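PDB 5H9D: heptaprenyl diphosphate synthase (HEPPP synthase) subunit 1 family protein from Staphylococcus aureus, which probably serves as the smaller subunit of a two-chain heptaprenyl diphosphate synthase, pairing with a farnesyl pyrophosphate synthetase-like chain to build a long isoprenoid diphosphate. Local coordinates for residues 50-54 with 77-81; 59-63 with 165-170; 100-104 with 127-132; 107-111 with 124-128. All blocks are in the same frame, centred on the assembly; numbering follows the deposited sequence.

Contact 1. Residues 50-54 with 77-81; sequences TIDTS and ISAHF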
loop_
_atom_site.group_PDB
_atom_site.type_symbol
_atom_site.label_atom_id
_atom_site.label_comp_id
_atom_site.label_asym_id
_atom_site.label_seq_id
_atom_site.Cartn_x
_atom_site.Cartn_y
_atom_site.Cartn_z
ATOM N N THR C 50 7.157 -14.974 -6.353
ATOM C CA THR C 50 6.435 -14.195 -5.336
ATOM C C THR C 50 5.339 -13.308 -5.924
ATOM O O THR C 50 4.222 -13.258 -5.412
ATOM C CB THR C 50 7.349 -13.238 -4.566
ATOM O OG1 THR C 50 8.615 -13.857 -4.335
ATOM C CG2 THR C 50 6.718 -12.879 -3.238
ATOM N N ILE C 51 5.659 -12.580 -6.986
ATOM C CA ILE C 51 4.649 -11.726 -7.562
ATOM C C ILE C 51 3.523 -12.576 -8.167
ATOM O O ILE C 51 2.361 -12.167 -8.171
ATOM C CB ILE C 51 5.257 -10.731 -8.578
ATOM C CG1 ILE C 51 4.188 -9.720 -8.978
ATOM C CG2 ILE C 51 5.809 -11.428 -9.767
ATOM C CD1 ILE C 51 3.730 -8.855 -7.832
ATOM N N ASP C 52 3.869 -13.775 -8.626
ATOM C CA ASP C 52 2.895 -14.698 -9.185
ATOM C C ASP C 52 1.992 -15.182 -8.041
ATOM O O ASP C 52 0.784 -15.431 -8.227
ATOM C CB ASP C 52 3.630 -15.890 -9.832
ATOM C CG ASP C 52 2.673 -17.017 -10.304
ATOM O OD1 ASP C 52 2.425 -17.963 -9.525
ATOM O OD2 ASP C 52 2.165 -16.962 -11.455
ATOM N N THR C 53 2.586 -15.294 -6.852
ATOM C CA THR C 53 1.881 -15.760 -5.658
ATOM C C THR C 53 0.868 -14.746 -5.104
ATOM O O THR C 53 -0.307 -15.080 -4.883
ATOM C CB THR C 53 2.892 -16.143 -4.521
ATOM O OG1 THR C 53 3.795 -17.147 -4.995
ATOM C CG2 THR C 53 2.170 -16.689 -3.317
ATOM N N SER C 54 1.303 -13.515 -4.865
ATOM C CA SER C 54 0.367 -12.536 -4.337
ATOM C C SER C 54 -0.795 -12.388 -5.311
ATOM O O SER C 54 -1.966 -12.550 -4.928
ATOM C CB SER C 54 1.060 -11.197 -4.097
ATOM O OG SER C 54 1.796 -10.785 -5.229
ATOM N N ILE C 77 2.864 -10.093 0.688
ATOM C CA ILE C 77 3.632 -10.934 -0.204
ATOM C C ILE C 77 4.053 -10.085 -1.395
ATOM O O ILE C 77 5.137 -10.244 -1.983
ATOM C CB ILE C 77 2.777 -12.131 -0.647
ATOM C CG1 ILE C 77 2.336 -12.898 0.606
ATOM C CG2 ILE C 77 3.570 -13.044 -1.567
ATOM C CD1 ILE C 77 1.441 -14.103 0.348
ATOM N N SER C 78 3.197 -9.135 -1.722
ATOM C CA SER C 78 3.466 -8.260 -2.841
ATOM C C SER C 78 4.556 -7.277 -2.474
ATOM O O SER C 78 5.457 -7.030 -3.262
ATOM C CB SER C 78 2.188 -7.548 -3.243
ATOM O OG SER C 78 2.422 -6.827 -4.418
ATOM N N ALA C 79 4.472 -6.719 -1.271
ATOM C CA ALA C 79 5.480 -5.772 -0.822
ATOM C C ALA C 79 6.776 -6.567 -0.691
ATOM O O ALA C 79 7.867 -6.065 -0.972
ATOM C CB ALA C 79 5.078 -5.150 0.514
ATOM N N HIS C 80 6.648 -7.826 -0.289
ATOM C CA HIS C 80 7.819 -8.659 -0.157
ATOM C C HIS C 80 8.539 -8.711 -1.501
ATOM O O HIS C 80 9.754 -8.578 -1.564
ATOM C CB HIS C 80 7.436 -10.067 0.298
ATOM C CG HIS C 80 8.612 -10.987 0.415
ATOM N ND1 HIS C 80 9.914 -10.526 0.426
ATOM C CD2 HIS C 80 8.689 -12.336 0.509
ATOM C CE1 HIS C 80 10.741 -11.551 0.519
ATOM N NE2 HIS C 80 10.025 -12.659 0.571
ATOM N N PHE C 81 7.772 -8.892 -2.568
ATOM C CA PHE C 81 8.309 -8.942 -3.927
ATOM C C PHE C 81 9.233 -7.780 -4.280
ATOM O O PHE C 81 10.170 -7.957 -5.060
ATOM C CB PHE C 81 7.150 -8.966 -4.941
ATOM C CG PHE C 81 7.557 -8.641 -6.373
ATOM C CD1 PHE C 81 7.973 -9.649 -7.248
ATOM C CD2 PHE C 81 7.470 -7.335 -6.860
ATOM C CE1 PHE C 81 8.284 -9.368 -8.570
ATOM C CE2 PHE C 81 7.780 -7.045 -8.182
ATOM C CZ PHE C 81 8.187 -8.072 -9.041
#
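The Phe81 ring lies with one face against the branched side chain of Ile51. Ile51 CG1 sits almost straight above the ring, 4.1 Å from its centroid and 11° off the normal, a CH-pi contact. Ile51 CG2 approaches the rim of the same ring at Phe81 CE1, 3.4 Å away, while Ile51 CD1 reaches over toward the CG side. Ile51 has CG1 swung opposite its backbone N (chi1 -171°), which puts both arms of the side chain on this ring. Ile97 and Ile101 of helix 91-112 also pack on Phe81. Round the other ring, His80, the methyl Thr50 CG2 comes in obliquely, 4.3 Å from His80 CD2.

The contact joins helix 43-65 to the next helix of the chain, 70-88, in an antiparallel helical hairpin whose segment axes approach to 8.4 Å at 160°. Further toward the start of 77-81, Thr50 CG2 rests 3.6 Å from Ile77 CG2 as the two side chains run slantwise past one another, and Thr53 adds its methyl to the same Ile77 branch. Small residues meet beside Ile77: Ser54 CB lies 3.8 Å from Ser78 N, and the CA atoms of Ser54 and Ser78 are 5.5 Å apart. Leu8 of helix 4-15 covers Thr50 and Thr53.

Hydroxyls are present, yet Thr53 OG1 bonds back to Leu49 O, and Ser54 OG has weak, unsettled bonding to carbonyls of its own helix. The helices are therefore held together here by methyl, methylene and ring packing.

Contact 2. Residues 59-63 with 165-170; sequences DDITY and FKKYNQ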
loop_
_atom_site.group_PDB
_atom_site.type_symbol
_atom_site.label_atom_id
_atom_site.label_comp_id
_atom_site.label_asym_id
_atom_site.label_seq_id
_atom_site.Cartn_x
_atom_site.Cartn_y
_atom_site.Cartn_z
ATOM N N ASP C 59 -6.440 -12.950 -6.429
ATOM C CA ASP C 59 -7.440 -13.386 -7.390
ATOM C C ASP C 59 -8.444 -14.238 -6.661
ATOM O O ASP C 59 -9.645 -13.979 -6.687
ATOM C CB ASP C 59 -6.815 -14.232 -8.484
ATOM C CG ASP C 59 -6.423 -13.422 -9.688
ATOM O OD1 ASP C 59 -7.164 -12.460 -9.998
ATOM O OD2 ASP C 59 -5.395 -13.757 -10.324
ATOM N N ASP C 60 -7.905 -15.251 -5.991
ATOM C CA ASP C 60 -8.666 -16.231 -5.226
ATOM C C ASP C 60 -9.587 -15.714 -4.145
ATOM O O ASP C 60 -10.624 -16.308 -3.892
ATOM C CB ASP C 60 -7.710 -17.252 -4.607
ATOM C CG ASP C 60 -7.017 -18.097 -5.657
ATOM O OD1 ASP C 60 -7.612 -18.276 -6.752
ATOM O OD2 ASP C 60 -5.897 -18.590 -5.395
ATOM N N ILE C 61 -9.203 -14.630 -3.488
ATOM C CA ILE C 61 -10.015 -14.069 -2.429
ATOM C C ILE C 61 -11.472 -13.862 -2.849
ATOM O O ILE C 61 -12.387 -14.141 -2.085
ATOM C CB ILE C 61 -9.368 -12.748 -1.929
ATOM C CG1 ILE C 61 -8.155 -13.100 -1.047
ATOM C CG2 ILE C 61 -10.389 -11.879 -1.191
ATOM C CD1 ILE C 61 -7.142 -11.993 -0.910
ATOM N N THR C 62 -11.689 -13.419 -4.075
ATOM C CA THR C 62 -13.041 -13.177 -4.542
ATOM C C THR C 62 -13.744 -14.443 -5.082
ATOM O O THR C 62 -14.974 -14.482 -5.182
ATOM C CB THR C 62 -13.042 -12.048 -5.618
ATOM O OG1 THR C 62 -12.109 -11.024 -5.246
ATOM C CG2 THR C 62 -14.391 -11.387 -5.692
ATOM N N TYR C 63 -12.966 -15.476 -5.422
ATOM C CA TYR C 63 -13.529 -16.734 -5.944
ATOM C C TYR C 63 -13.746 -17.828 -4.886
ATOM O O TYR C 63 -14.746 -18.546 -4.925
ATOM C CB TYR C 63 -12.665 -17.319 -7.064
ATOM C CG TYR C 63 -13.393 -18.429 -7.795
ATOM C CD1 TYR C 63 -14.681 -18.219 -8.307
ATOM C CD2 TYR C 63 -12.814 -19.694 -7.970
ATOM C CE1 TYR C 63 -15.381 -19.246 -8.977
ATOM C CE2 TYR C 63 -13.505 -20.730 -8.638
ATOM C CZ TYR C 63 -14.790 -20.496 -9.135
ATOM O OH TYR C 63 -15.490 -21.509 -9.765
ATOM N N PHE C 165 -9.102 -24.496 -13.765
ATOM C CA PHE C 165 -9.963 -23.325 -13.739
ATOM C C PHE C 165 -9.204 -22.188 -13.078
ATOM O O PHE C 165 -8.929 -22.218 -11.877
ATOM C CB PHE C 165 -11.242 -23.598 -12.964
ATOM C CG PHE C 165 -12.372 -22.641 -13.276
ATOM C CD1 PHE C 165 -12.931 -22.597 -14.541
ATOM C CD2 PHE C 165 -12.926 -21.842 -12.279
ATOM C CE1 PHE C 165 -14.029 -21.781 -14.811
ATOM C CE2 PHE C 165 -14.026 -21.023 -12.544
ATOM C CZ PHE C 165 -14.578 -20.996 -13.813
ATOM N N LYS C 166 -8.871 -21.206 -13.913
ATOM C CA LYS C 166 -8.147 -19.983 -13.582
ATOM C C LYS C 166 -8.358 -19.357 -12.220
ATOM O O LYS C 166 -7.462 -19.382 -11.394
ATOM C CB LYS C 166 -8.468 -18.924 -14.628
ATOM C CG LYS C 166 -7.810 -19.147 -15.969
ATOM C CD LYS C 166 -7.937 -20.575 -16.466
ATOM C CE LYS C 166 -7.078 -20.761 -17.708
ATOM N NZ LYS C 166 -5.674 -20.322 -17.447
ATOM N N LYS C 167 -9.542 -18.782 -12.023
ATOM C CA LYS C 167 -9.958 -18.071 -10.801
ATOM C C LYS C 167 -10.222 -16.674 -11.337
ATOM O O LYS C 167 -11.179 -16.005 -10.934
ATOM C CB LYS C 167 -8.860 -18.007 -9.728
ATOM C CG LYS C 167 -7.740 -17.039 -10.053
ATOM C CD LYS C 167 -6.405 -17.517 -9.503
ATOM C CE LYS C 167 -5.276 -16.581 -9.928
ATOM N NZ LYS C 167 -5.182 -16.385 -11.402
ATOM N N TYR C 168 -9.351 -16.237 -12.251
ATOM C CA TYR C 168 -9.540 -14.949 -12.896
ATOM C C TYR C 168 -10.553 -15.162 -14.039
ATOM O O TYR C 168 -11.100 -14.199 -14.602
ATOM C CB TYR C 168 -8.207 -14.357 -13.406
ATOM C CG TYR C 168 -7.423 -15.173 -14.411
ATOM C CD1 TYR C 168 -6.250 -15.822 -14.047
ATOM C CD2 TYR C 168 -7.857 -15.291 -15.722
ATOM C CE1 TYR C 168 -5.535 -16.574 -14.964
ATOM C CE2 TYR C 168 -7.155 -16.040 -16.653
ATOM C CZ TYR C 168 -5.995 -16.689 -16.275
ATOM O OH TYR C 168 -5.347 -17.500 -17.194
ATOM N N ASN C 169 -10.812 -16.433 -14.359
ATOM C CA ASN C 169 -11.794 -16.776 -15.382
ATOM C C ASN C 169 -13.155 -16.967 -14.667
ATOM O O ASN C 169 -14.142 -17.361 -15.277
ATOM C CB ASN C 169 -11.375 -18.047 -16.161
ATOM C CG ASN C 169 -10.811 -17.739 -17.583
ATOM O OD1 ASN C 169 -9.665 -18.075 -17.896
ATOM N ND2 ASN C 169 -11.629 -17.120 -18.440
ATOM N N GLN C 170 -13.196 -16.648 -13.373
ATOM C CA GLN C 170 -14.413 -16.743 -12.546
ATOM C C GLN C 170 -15.743 -16.353 -13.238
ATOM O O GLN C 170 -16.714 -17.086 -13.149
ATOM C CB GLN C 170 -14.229 -15.906 -11.246
ATOM C CG GLN C 170 -15.283 -14.785 -11.009
ATOM C CD GLN C 170 -14.937 -13.794 -9.863
ATOM O OE1 GLN C 170 -14.069 -12.914 -9.996
ATOM N NE2 GLN C 170 -15.633 -13.938 -8.740
HETATM O O HOH W 1 -11.314 -13.404 -9.214
#
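Tyr63 sets the phenol end of its ring against Phe165, with Tyr63 OH 3.2 Å from Phe165 CE2 and the ring centroids 5.6 Å apart. The ring planes are inclined at 47°, so the aromatic pair is oblique. This is a helix-loop contact of a mainly helical, prenyltransferase-like chain: the late turns of helix 43-65, with a wider pi-type turn at 61-63, receive the irregular segment between helices 150-153 and 174-180. Gln170 runs past Tyr63 in the opposite direction, its CB 3.8 Å from Tyr63 CD1 and its amide plane turned 77° from the ring.

Lys167 crosses Asp59 at about a right angle. Its CG occupies the position between backbone N and carbonyl carbon (chi1 73°), and the chain then bends, carrying the methylenes along Asp59 CB and the ammonium to the carboxylate. The salt bridge from Lys167 NZ to Asp59 OD2 measures 2.8 Å but is weak as a hydrogen bond, and the position of this oxygen is less sure. Lys108 of helix 91-112 is a further salt-bridge partner of Asp59.

Tyr168 turns its ring away toward helix 118-140, where its OH bonds to Glu129. Water 1 lies 3.1 Å from Asp59 O and 2.9 Å from Gln170 OE1; Gln170 OE1 also has a weak bond to Thr104 OG1 of the farnesyl pyrophosphate synthetase chain.

Contact 3. Residues 100-104 with 127-132; sequences AIVEI and KIETLF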
loop_
_atom_site.group_PDB
_atom_site.type_symbol
_atom_site.label_atom_id
_atom_site.label_comp_id
_atom_site.label_asym_id
_atom_site.label_seq_id
_atom_site.Cartn_x
_atom_site.Cartn_y
_atom_site.Cartn_z
ATOM N N ALA C 100 4.880 -5.415 -16.737
ATOM C CA ALA C 100 4.146 -6.673 -16.843
ATOM C C ALA C 100 3.038 -6.764 -15.791
ATOM O O ALA C 100 1.913 -7.207 -16.106
ATOM C CB ALA C 100 5.109 -7.864 -16.708
ATOM N N ILE C 101 3.338 -6.353 -14.558
ATOM C CA ILE C 101 2.327 -6.384 -13.529
ATOM C C ILE C 101 1.104 -5.510 -13.885
ATOM O O ILE C 101 -0.029 -5.973 -13.781
ATOM C CB ILE C 101 2.900 -5.964 -12.143
ATOM C CG1 ILE C 101 3.966 -6.976 -11.691
ATOM C CG2 ILE C 101 1.790 -5.999 -11.088
ATOM C CD1 ILE C 101 4.681 -6.604 -10.423
ATOM N N VAL C 102 1.293 -4.267 -14.322
ATOM C CA VAL C 102 0.092 -3.489 -14.644
ATOM C C VAL C 102 -0.669 -4.145 -15.789
ATOM O O VAL C 102 -1.884 -4.148 -15.790
ATOM C CB VAL C 102 0.363 -1.923 -14.961
ATOM C CG1 VAL C 102 1.807 -1.553 -14.768
ATOM C CG2 VAL C 102 -0.137 -1.552 -16.340
ATOM N N GLU C 103 0.042 -4.738 -16.735
ATOM C CA GLU C 103 -0.613 -5.396 -17.864
ATOM C C GLU C 103 -1.441 -6.617 -17.459
ATOM O O GLU C 103 -2.598 -6.799 -17.880
ATOM C CB GLU C 103 0.426 -5.796 -18.899
ATOM C CG GLU C 103 -0.145 -6.655 -19.995
ATOM C CD GLU C 103 0.748 -6.729 -21.204
ATOM O OE1 GLU C 103 1.988 -6.698 -21.019
ATOM O OE2 GLU C 103 0.203 -6.827 -22.333
ATOM N N ILE C 104 -0.823 -7.476 -16.653
ATOM C CA ILE C 104 -1.519 -8.655 -16.151
ATOM C C ILE C 104 -2.826 -8.185 -15.530
ATOM O O ILE C 104 -3.891 -8.725 -15.852
ATOM C CB ILE C 104 -0.687 -9.372 -15.086
ATOM C CG1 ILE C 104 0.511 -10.067 -15.749
ATOM C CG2 ILE C 104 -1.547 -10.349 -14.322
ATOM C CD1 ILE C 104 0.154 -10.913 -16.998
ATOM N N LYS C 127 -0.367 -14.519 -21.910
ATOM C CA LYS C 127 0.284 -13.425 -21.190
ATOM C C LYS C 127 0.147 -13.636 -19.698
ATOM O O LYS C 127 1.156 -13.777 -18.987
ATOM C CB LYS C 127 -0.366 -12.083 -21.526
ATOM C CG LYS C 127 -0.182 -11.545 -22.932
ATOM C CD LYS C 127 1.093 -10.810 -23.097
ATOM C CE LYS C 127 1.067 -10.094 -24.414
ATOM N NZ LYS C 127 1.035 -8.606 -24.220
ATOM N N ILE C 128 -1.092 -13.647 -19.210
ATOM C CA ILE C 128 -1.287 -13.839 -17.784
ATOM C C ILE C 128 -0.511 -15.071 -17.274
ATOM O O ILE C 128 0.145 -15.033 -16.220
ATOM C CB ILE C 128 -2.782 -14.019 -17.433
ATOM C CG1 ILE C 128 -3.524 -12.696 -17.571
ATOM C CG2 ILE C 128 -2.931 -14.591 -16.061
ATOM C CD1 ILE C 128 -5.047 -12.845 -17.456
ATOM N N GLU C 129 -0.545 -16.157 -18.036
ATOM C CA GLU C 129 0.116 -17.368 -17.594
ATOM C C GLU C 129 1.617 -17.542 -17.808
ATOM O O GLU C 129 2.210 -18.379 -17.173
ATOM C CB GLU C 129 -0.594 -18.547 -18.188
ATOM C CG GLU C 129 -0.833 -19.591 -17.174
ATOM C CD GLU C 129 -1.889 -19.182 -16.187
ATOM O OE1 GLU C 129 -3.039 -18.921 -16.627
ATOM O OE2 GLU C 129 -1.560 -19.125 -14.976
ATOM N N THR C 130 2.232 -16.732 -18.661
ATOM C CA THR C 130 3.658 -16.862 -18.973
ATOM C C THR C 130 4.503 -15.605 -18.783
ATOM O O THR C 130 5.711 -15.688 -18.577
ATOM C CB THR C 130 3.854 -17.304 -20.460
ATOM O OG1 THR C 130 3.226 -16.348 -21.334
ATOM C CG2 THR C 130 3.247 -18.675 -20.703
ATOM N N LEU C 131 3.849 -14.448 -18.866
ATOM C CA LEU C 131 4.490 -13.142 -18.749
ATOM C C LEU C 131 5.507 -13.008 -17.635
ATOM O O LEU C 131 6.636 -12.610 -17.905
ATOM C CB LEU C 131 3.423 -12.068 -18.610
ATOM C CG LEU C 131 3.767 -10.641 -19.044
ATOM C CD1 LEU C 131 4.380 -10.652 -20.451
ATOM C CD2 LEU C 131 2.492 -9.776 -19.004
ATOM N N PHE C 132 5.164 -13.331 -16.390
ATOM C CA PHE C 132 6.178 -13.179 -15.355
ATOM C C PHE C 132 7.396 -14.048 -15.584
ATOM O O PHE C 132 8.511 -13.559 -15.524
ATOM C CB PHE C 132 5.617 -13.424 -13.956
ATOM C CG PHE C 132 4.647 -12.369 -13.516
ATOM C CD1 PHE C 132 4.786 -11.054 -13.969
ATOM C CD2 PHE C 132 3.568 -12.693 -12.690
ATOM C CE1 PHE C 132 3.870 -10.084 -13.618
ATOM C CE2 PHE C 132 2.647 -11.721 -12.333
ATOM C CZ PHE C 132 2.799 -10.410 -12.802
#
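Glu103 and Lys127 are brought together by unlike torsions: the glutamate stretches out with CG opposite its backbone N (chi1 172°), whereas the lysine folds at its second torsion (chi2 -84°) and again near its end. The two chains meet at about a right angle, and Lys127 NZ donates to Glu103 OE2 at 2.7 Å in a salt bridge. The ammonium comes from above the carboxylate, 37° out of its plane. The other oxygen, Glu103 OE1, pairs with Lys99, and Lys24 of the farnesyl pyrophosphate synthetase chain makes a long, weak ion pair with OE2. Several cations thus surround this carboxylate and probably keep it ionised.

Beneath the ion pair, Ile104 sends its CD1 methyl between Ile128 and Leu131. Ile104 CD1 is 3.4 Å from Ile128 CA, and Ile104 and Leu131 run side by side with their ends pointing opposite ways. Here helices 91-112 and 118-140, consecutive in the chain, form an antiparallel helical hairpin, their segment axes coming to 10.1 Å. Leu131 crosses Glu103 at about a right angle, its CD2 3.7 Å from Glu103 OE1, and Leu131 CG lies 3.9 Å from Ala100 CB.

Phe132 closes the far side. Ala100 CB is at the edge of its ring, near the plane, 4.0 Å from Phe132 CE1. The Ile101 and Phe132 side chains cross at about a right angle, with Ile101 CG1 3.7 Å from Phe132 CE1, while Ile104 CG1 approaches Phe132 CZ obliquely at 3.7 Å. Cys48, Ile51 and Met55 of helix 43-65 also pack against Phe132.

Contact 4. Residues 107-111 with 124-128; sequences LKSSL and AIVKI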
loop_
_atom_site.group_PDB
_atom_site.type_symbol
_atom_site.label_atom_id
_atom_site.label_comp_id
_atom_site.label_asym_id
_atom_site.label_seq_id
_atom_site.Cartn_x
_atom_site.Cartn_y
_atom_site.Cartn_z
ATOM N N LEU C 107 -5.299 -6.941 -18.119
ATOM C CA LEU C 107 -5.935 -8.051 -18.809
ATOM C C LEU C 107 -6.987 -8.730 -17.941
ATOM O O LEU C 107 -8.087 -8.964 -18.416
ATOM C CB LEU C 107 -4.904 -9.066 -19.299
ATOM C CG LEU C 107 -3.945 -8.529 -20.372
ATOM C CD1 LEU C 107 -2.762 -9.475 -20.555
ATOM C CD2 LEU C 107 -4.675 -8.334 -21.651
ATOM N N LYS C 108 -6.680 -9.040 -16.676
ATOM C CA LYS C 108 -7.688 -9.668 -15.803
ATOM C C LYS C 108 -8.934 -8.777 -15.702
ATOM O O LYS C 108 -10.059 -9.275 -15.763
ATOM C CB LYS C 108 -7.134 -9.948 -14.403
ATOM C CG LYS C 108 -6.224 -11.161 -14.307
ATOM C CD LYS C 108 -5.529 -11.301 -12.959
ATOM C CE LYS C 108 -4.544 -12.480 -12.991
ATOM N NZ LYS C 108 -3.634 -12.629 -11.778
ATOM N N SER C 109 -8.747 -7.470 -15.566
ATOM C CA SER C 109 -9.892 -6.563 -15.496
ATOM C C SER C 109 -10.738 -6.681 -16.768
ATOM O O SER C 109 -11.979 -6.726 -16.719
ATOM C CB SER C 109 -9.430 -5.119 -15.339
ATOM O OG SER C 109 -10.540 -4.251 -15.270
ATOM N N SER C 110 -10.053 -6.717 -17.903
ATOM C CA SER C 110 -10.717 -6.843 -19.169
ATOM C C SER C 110 -11.513 -8.156 -19.245
ATOM O O SER C 110 -12.629 -8.184 -19.771
ATOM C CB SER C 110 -9.677 -6.762 -20.294
ATOM O OG SER C 110 -9.186 -5.442 -20.459
ATOM N N LEU C 111 -10.944 -9.244 -18.733
ATOM C CA LEU C 111 -11.640 -10.541 -18.741
ATOM C C LEU C 111 -12.856 -10.485 -17.832
ATOM O O LEU C 111 -13.948 -10.876 -18.211
ATOM C CB LEU C 111 -10.711 -11.687 -18.289
ATOM C CG LEU C 111 -9.668 -12.126 -19.330
ATOM C CD1 LEU C 111 -8.725 -13.152 -18.721
ATOM C CD2 LEU C 111 -10.384 -12.705 -20.571
ATOM N N ALA C 124 -4.711 -12.999 -24.017
ATOM C CA ALA C 124 -4.636 -12.573 -22.625
ATOM C C ALA C 124 -4.149 -13.699 -21.726
ATOM O O ALA C 124 -3.287 -13.491 -20.856
ATOM C CB ALA C 124 -6.007 -12.062 -22.161
ATOM N N ILE C 125 -4.689 -14.895 -21.963
ATOM C CA ILE C 125 -4.343 -16.088 -21.194
ATOM C C ILE C 125 -2.863 -16.452 -21.280
ATOM O O ILE C 125 -2.234 -16.759 -20.275
ATOM C CB ILE C 125 -5.166 -17.293 -21.656
ATOM C CG1 ILE C 125 -6.628 -17.078 -21.305
ATOM C CG2 ILE C 125 -4.674 -18.562 -20.997
ATOM C CD1 ILE C 125 -7.507 -18.163 -21.845
ATOM N N VAL C 126 -2.294 -16.418 -22.476
ATOM C CA VAL C 126 -0.894 -16.771 -22.591
ATOM C C VAL C 126 -0.089 -15.819 -21.737
ATOM O O VAL C 126 0.728 -16.262 -20.926
ATOM C CB VAL C 126 -0.417 -16.742 -24.067
ATOM C CG1 VAL C 126 1.105 -16.885 -24.138
ATOM C CG2 VAL C 126 -1.078 -17.899 -24.826
ATOM N N LYS C 127 -0.367 -14.519 -21.910
ATOM C CA LYS C 127 0.284 -13.425 -21.190
ATOM C C LYS C 127 0.147 -13.636 -19.698
ATOM O O LYS C 127 1.156 -13.777 -18.987
ATOM C CB LYS C 127 -0.366 -12.083 -21.526
ATOM C CG LYS C 127 -0.182 -11.545 -22.932
ATOM C CD LYS C 127 1.093 -10.810 -23.097
ATOM C CE LYS C 127 1.067 -10.094 -24.414
ATOM N NZ LYS C 127 1.035 -8.606 -24.220
ATOM N N ILE C 128 -1.092 -13.647 -19.210
ATOM C CA ILE C 128 -1.287 -13.839 -17.784
ATOM C C ILE C 128 -0.511 -15.071 -17.274
ATOM O O ILE C 128 0.145 -15.033 -16.220
ATOM C CB ILE C 128 -2.782 -14.019 -17.433
ATOM C CG1 ILE C 128 -3.524 -12.696 -17.571
ATOM C CG2 ILE C 128 -2.931 -14.591 -16.061
ATOM C CD1 ILE C 128 -5.047 -12.845 -17.456
#
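Leu107 and Lys127 meet at about a right angle, one leucine methyl pressing on the base of the lysine chain: Leu107 CD1 is 3.7 Å from Lys127 CB. The other methyl, Leu107 CD2, turns to Ala124 CB at 4.0 Å, so the leucine fork spans one turn of the facing helix. The two segments belong to an antiparallel helical hairpin, near the connection between helices 91-112 and 118-140. Their axes come no nearer than 10.6 Å and cross at -142°, and the wide spacing is bridged by leucine, isoleucine and lysine methylene groups.

Ile128, one residue after Lys127 on helix 118-140, points into the same interface. It and Leu111 reach toward each other tip to tip, Ile128 CD1 ending 3.9 Å from Leu111 CD1. With CG1 turned away from its carbonyl carbon (chi1 -72°), Ile128 extends this methyl among Leu107, Lys108 and Leu111. Lys108 passes obliquely across the same isoleucine, its CG 3.8 Å from Ile128 CD1.

Extended beyond CG, the Lys108 chain lays its methylenes beside the apolar patch and carries its ammonium to a salt bridge with Asp59 of helix 43-65. Tyr168 packs on Lys108, Leu111 and Ile128. On another side of helix 91-112, Ser110 OG bonds to Asp25 of the farnesyl pyrophosphate synthetase chain, tying the hairpin into the heterodimer. Farther along the Lys108 chain, its CE lies 4.1 Å from Ile128 CG2.

How the contacts relate
Contacts 1 and 3 are buried and meet each other, Ile51 packing on both Ile101 and Phe132; contacts 2 and 4 are only partly buried. Contacts 3 and 4 are successive levels of one hairpin, helices 91-112 and 118-140, sharing Lys127 and Ile128, with centres about 8 Å apart. Contacts 1 and 2 share helix 43-65. Contact 2 spans the longest sequence gap and encloses contacts 3 and 4 along the chain; it touches both, through Glu129 and Lys108. Contacts 1 and 4 are held by apolar packing, contact 3 adds an ion pair to its apolar core, and contact 2 mixes aromatic, charged and water-mediated links.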